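Local coordinates for protein transcriptional regulator (GntR family) (Enterococcus faecalis, PDB 3DDV) that probably regulates transcription as a GntR-family repressor or activator, its UTRA domain probably sensing a small-molecule effector that alters DNA binding, at residues L104-V115 with V130-F141. Numbering follows the deposited sequence.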
# COMPACT_ATOMS: atom_id res chain seq x y z
N LEU B 104 17.80 -28.89 -2.42
CA LEU B 104 17.01 -28.70 -1.21
C LEU B 104 16.11 -29.89 -0.94
O LEU B 104 15.42 -29.94 0.06
CB LEU B 104 16.25 -27.39 -1.30
CG LEU B 104 17.11 -26.14 -1.14
CD1 LEU B 104 16.28 -24.91 -1.32
CD2 LEU B 104 17.73 -26.09 0.22
N GLU B 105 16.14 -30.89 -1.81
CA GLU B 105 15.36 -32.11 -1.59
C GLU B 105 13.90 -31.73 -1.51
O GLU B 105 13.26 -31.99 -0.50
CB GLU B 105 15.77 -32.81 -0.30
CG GLU B 105 17.25 -32.83 -0.12
CD GLU B 105 17.74 -33.95 0.74
OE1 GLU B 105 17.33 -34.10 1.91
OE2 GLU B 105 18.58 -34.67 0.24
N ILE B 106 13.42 -31.08 -2.58
CA ILE B 106 12.02 -30.72 -2.75
C ILE B 106 11.80 -30.85 -4.24
O ILE B 106 12.71 -31.33 -4.93
CB ILE B 106 11.73 -29.29 -2.23
CG1 ILE B 106 12.52 -28.24 -3.04
CG2 ILE B 106 12.05 -29.20 -0.73
CD1 ILE B 106 12.50 -26.86 -2.44
N LYS B 107 10.62 -30.43 -4.73
CA LYS B 107 10.23 -30.62 -6.16
C LYS B 107 10.34 -29.34 -7.00
O LYS B 107 10.05 -28.28 -6.47
CB LYS B 107 8.77 -31.10 -6.22
CG LYS B 107 8.42 -32.26 -5.23
CD LYS B 107 7.37 -33.31 -5.81
CE LYS B 107 7.42 -34.72 -5.10
NZ LYS B 107 6.63 -34.80 -3.83
N ARG B 108 10.72 -29.45 -8.29
CA ARG B 108 10.63 -28.31 -9.25
C ARG B 108 9.24 -27.72 -8.94
O ARG B 108 8.31 -28.47 -8.60
CB ARG B 108 10.85 -28.71 -10.78
CG ARG B 108 10.89 -27.53 -11.93
CD ARG B 108 12.12 -27.54 -13.06
NE ARG B 108 12.50 -26.17 -13.64
CZ ARG B 108 13.70 -25.76 -14.16
NH1 ARG B 108 14.73 -26.55 -14.23
NH2 ARG B 108 13.90 -24.53 -14.61
N GLY B 109 9.12 -26.40 -8.94
CA GLY B 109 7.85 -25.76 -8.71
C GLY B 109 7.63 -25.28 -7.30
O GLY B 109 6.91 -24.31 -7.09
N ASP B 110 8.22 -25.95 -6.33
CA ASP B 110 7.97 -25.64 -4.93
C ASP B 110 8.39 -24.23 -4.57
O ASP B 110 9.20 -23.63 -5.24
CB ASP B 110 8.70 -26.64 -4.01
CG ASP B 110 7.91 -27.91 -3.78
OD1 ASP B 110 6.76 -27.96 -4.25
OD2 ASP B 110 8.42 -28.85 -3.12
N ALA B 111 7.84 -23.74 -3.49
CA ALA B 111 7.89 -22.32 -3.14
C ALA B 111 9.17 -21.93 -2.44
O ALA B 111 9.48 -22.48 -1.36
CB ALA B 111 6.71 -21.99 -2.23
N ILE B 112 9.87 -20.94 -2.98
CA ILE B 112 11.16 -20.51 -2.43
C ILE B 112 11.10 -19.09 -1.95
O ILE B 112 10.59 -18.23 -2.65
CB ILE B 112 12.30 -20.56 -3.47
CG1 ILE B 112 12.62 -22.03 -3.86
CG2 ILE B 112 13.48 -19.83 -2.95
CD1 ILE B 112 13.14 -22.92 -2.73
N LEU B 113 11.61 -18.85 -0.75
CA LEU B 113 11.74 -17.49 -0.26
C LEU B 113 13.15 -17.11 -0.62
O LEU B 113 14.11 -17.76 -0.17
CB LEU B 113 11.55 -17.38 1.26
CG LEU B 113 11.70 -15.92 1.69
CD1 LEU B 113 10.39 -15.21 1.38
CD2 LEU B 113 12.10 -15.77 3.09
N ARG B 114 13.27 -16.05 -1.40
CA ARG B 114 14.56 -15.63 -1.88
C ARG B 114 14.98 -14.38 -1.23
O ARG B 114 14.26 -13.41 -1.22
CB ARG B 114 14.52 -15.34 -3.36
CG ARG B 114 15.93 -15.14 -3.90
CD ARG B 114 15.98 -15.26 -5.38
NE ARG B 114 15.66 -13.97 -5.89
CZ ARG B 114 15.03 -13.75 -7.04
NH1 ARG B 114 14.66 -14.78 -7.79
NH2 ARG B 114 14.77 -12.50 -7.44
N VAL B 115 16.19 -14.38 -0.73
CA VAL B 115 16.76 -13.17 -0.17
C VAL B 115 18.04 -12.89 -0.88
O VAL B 115 18.92 -13.73 -0.93
CB VAL B 115 17.06 -13.33 1.34
CG1 VAL B 115 17.53 -11.99 1.92
CG2 VAL B 115 15.86 -13.82 2.01
N VAL B 130 25.03 -11.77 -1.50
CA VAL B 130 24.63 -13.09 -1.03
C VAL B 130 23.22 -13.34 -1.48
O VAL B 130 22.36 -12.45 -1.42
CB VAL B 130 24.79 -13.22 0.53
CG1 VAL B 130 24.49 -14.64 1.00
CG2 VAL B 130 26.20 -12.79 0.95
N ARG B 131 22.98 -14.52 -2.02
CA ARG B 131 21.70 -14.78 -2.66
C ARG B 131 21.29 -16.13 -2.14
O ARG B 131 21.95 -17.16 -2.43
CB ARG B 131 21.86 -14.79 -4.16
CG ARG B 131 22.43 -13.48 -4.70
CD ARG B 131 23.35 -13.70 -5.87
NE ARG B 131 24.73 -13.78 -5.44
CZ ARG B 131 25.75 -14.02 -6.25
NH1 ARG B 131 25.58 -14.26 -7.53
NH2 ARG B 131 26.96 -14.06 -5.78
N THR B 132 20.24 -16.11 -1.33
CA THR B 132 19.85 -17.27 -0.62
C THR B 132 18.45 -17.69 -1.01
O THR B 132 17.57 -16.86 -1.19
CB THR B 132 19.88 -16.99 0.81
OG1 THR B 132 21.22 -16.67 1.17
CG2 THR B 132 19.43 -18.21 1.56
N GLN B 133 18.28 -18.99 -1.10
CA GLN B 133 17.05 -19.57 -1.50
C GLN B 133 16.62 -20.58 -0.40
O GLN B 133 17.28 -21.64 -0.17
CB GLN B 133 17.34 -20.23 -2.83
CG GLN B 133 16.29 -20.00 -3.87
CD GLN B 133 16.82 -19.88 -5.23
OE1 GLN B 133 17.84 -19.25 -5.44
NE2 GLN B 133 16.11 -20.46 -6.18
N TYR B 134 15.57 -20.23 0.34
CA TYR B 134 15.04 -21.06 1.46
C TYR B 134 13.83 -21.86 0.98
O TYR B 134 12.97 -21.32 0.26
CB TYR B 134 14.53 -20.17 2.59
CG TYR B 134 15.55 -19.27 3.19
CD1 TYR B 134 16.34 -19.68 4.24
CD2 TYR B 134 15.69 -17.98 2.74
CE1 TYR B 134 17.27 -18.84 4.80
CE2 TYR B 134 16.60 -17.16 3.27
CZ TYR B 134 17.40 -17.59 4.30
OH TYR B 134 18.34 -16.73 4.79
N ALA B 135 13.77 -23.13 1.37
CA ALA B 135 12.54 -23.92 1.23
C ALA B 135 11.41 -23.26 2.01
O ALA B 135 11.50 -23.19 3.23
CB ALA B 135 12.76 -25.30 1.78
N GLY B 136 10.36 -22.83 1.32
CA GLY B 136 9.30 -22.03 1.91
C GLY B 136 8.69 -22.68 3.13
O GLY B 136 8.59 -22.07 4.20
N SER B 137 8.37 -23.96 2.96
CA SER B 137 7.65 -24.75 3.93
C SER B 137 8.50 -25.05 5.17
O SER B 137 7.97 -25.25 6.25
CB SER B 137 7.28 -26.06 3.27
OG SER B 137 8.40 -26.93 3.33
N ARG B 138 9.80 -25.00 5.02
CA ARG B 138 10.68 -25.28 6.12
C ARG B 138 11.25 -24.04 6.73
O ARG B 138 12.07 -24.13 7.60
CB ARG B 138 11.82 -26.16 5.66
CG ARG B 138 11.39 -27.42 5.00
CD ARG B 138 12.56 -28.32 4.76
NE ARG B 138 12.28 -29.28 3.71
CZ ARG B 138 13.16 -29.65 2.79
NH1 ARG B 138 14.37 -29.13 2.80
NH2 ARG B 138 12.83 -30.52 1.87
N PHE B 139 10.83 -22.87 6.30
CA PHE B 139 11.48 -21.67 6.79
C PHE B 139 10.56 -20.49 7.02
O PHE B 139 9.56 -20.36 6.38
CB PHE B 139 12.57 -21.27 5.81
CG PHE B 139 13.37 -20.11 6.24
CD1 PHE B 139 14.28 -20.23 7.23
CD2 PHE B 139 13.22 -18.90 5.65
CE1 PHE B 139 15.00 -19.17 7.62
CE2 PHE B 139 13.96 -17.85 6.04
CZ PHE B 139 14.84 -17.98 7.03
N GLU B 140 10.94 -19.64 7.95
CA GLU B 140 10.33 -18.37 8.23
C GLU B 140 11.36 -17.30 8.49
O GLU B 140 12.20 -17.48 9.31
CB GLU B 140 9.48 -18.48 9.51
CG GLU B 140 8.29 -19.41 9.44
CD GLU B 140 7.23 -18.96 8.43
OE1 GLU B 140 6.89 -17.76 8.37
OE2 GLU B 140 6.71 -19.83 7.71
N PHE B 141 11.27 -16.14 7.88
CA PHE B 141 12.26 -15.10 8.10
C PHE B 141 11.66 -14.14 9.12
O PHE B 141 10.57 -13.63 8.94
CB PHE B 141 12.52 -14.48 6.73
CG PHE B 141 13.45 -13.30 6.71
CD1 PHE B 141 13.05 -12.06 7.17
CD2 PHE B 141 14.67 -13.40 6.07
CE1 PHE B 141 13.88 -10.95 7.06
CE2 PHE B 141 15.52 -12.33 6.00
CZ PHE B 141 15.12 -11.08 6.48
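Leu-104 O accepts two hydrogen bonds from the guanidinium of Arg-138, from NH1 at 3.0 Å and from NH2 at 3.2 Å. The grip is end-on, and the oxygen lies close to the guanidinium plane. Arg-138 NH2 also makes a weak bond to Glu-105 O. Arg-138 reaches them because its chain is extended from CG to NE (chi2 -172°, chi3 -158°). Leu-104 and Glu-105 belong to a Schellman motif, so the positive group meets carbonyls at a helix C-terminus, an arrangement that is probably favourable electrostatically.

The strands pair antiparallel. Leu-113 with Tyr-134 and Val-115 with Thr-132 are hydrogen-bonded pairs; Tyr-134 N to Leu-113 O is 2.9 Å. Gly-136 N continues the pairing to Ala-111 O at 2.8 Å. On the face carrying Leu-113 and Val-115, Val-115 CG2 meets the edge of the Tyr-134 ring at CE2, 3.6 Å away. Leu-113 CD2 lies 3.9 Å from Phe-141 CB and also meets the edge of the Phe-139 ring. Phe-139 CE2 lies over the centre of one face of the Tyr-134 ring, and Thr-132 CG2 lies over the opposite face, toward its rim.

Strands 111-121 and 126-135 form a hairpin within the antiparallel sheet, flanked by strands 84-95 and 46-56. Ile-112 and Gln-133 pack on Ile-100 of helix 98-104. Phe-141 extends the sheet by pairing with a strand of the second subunit.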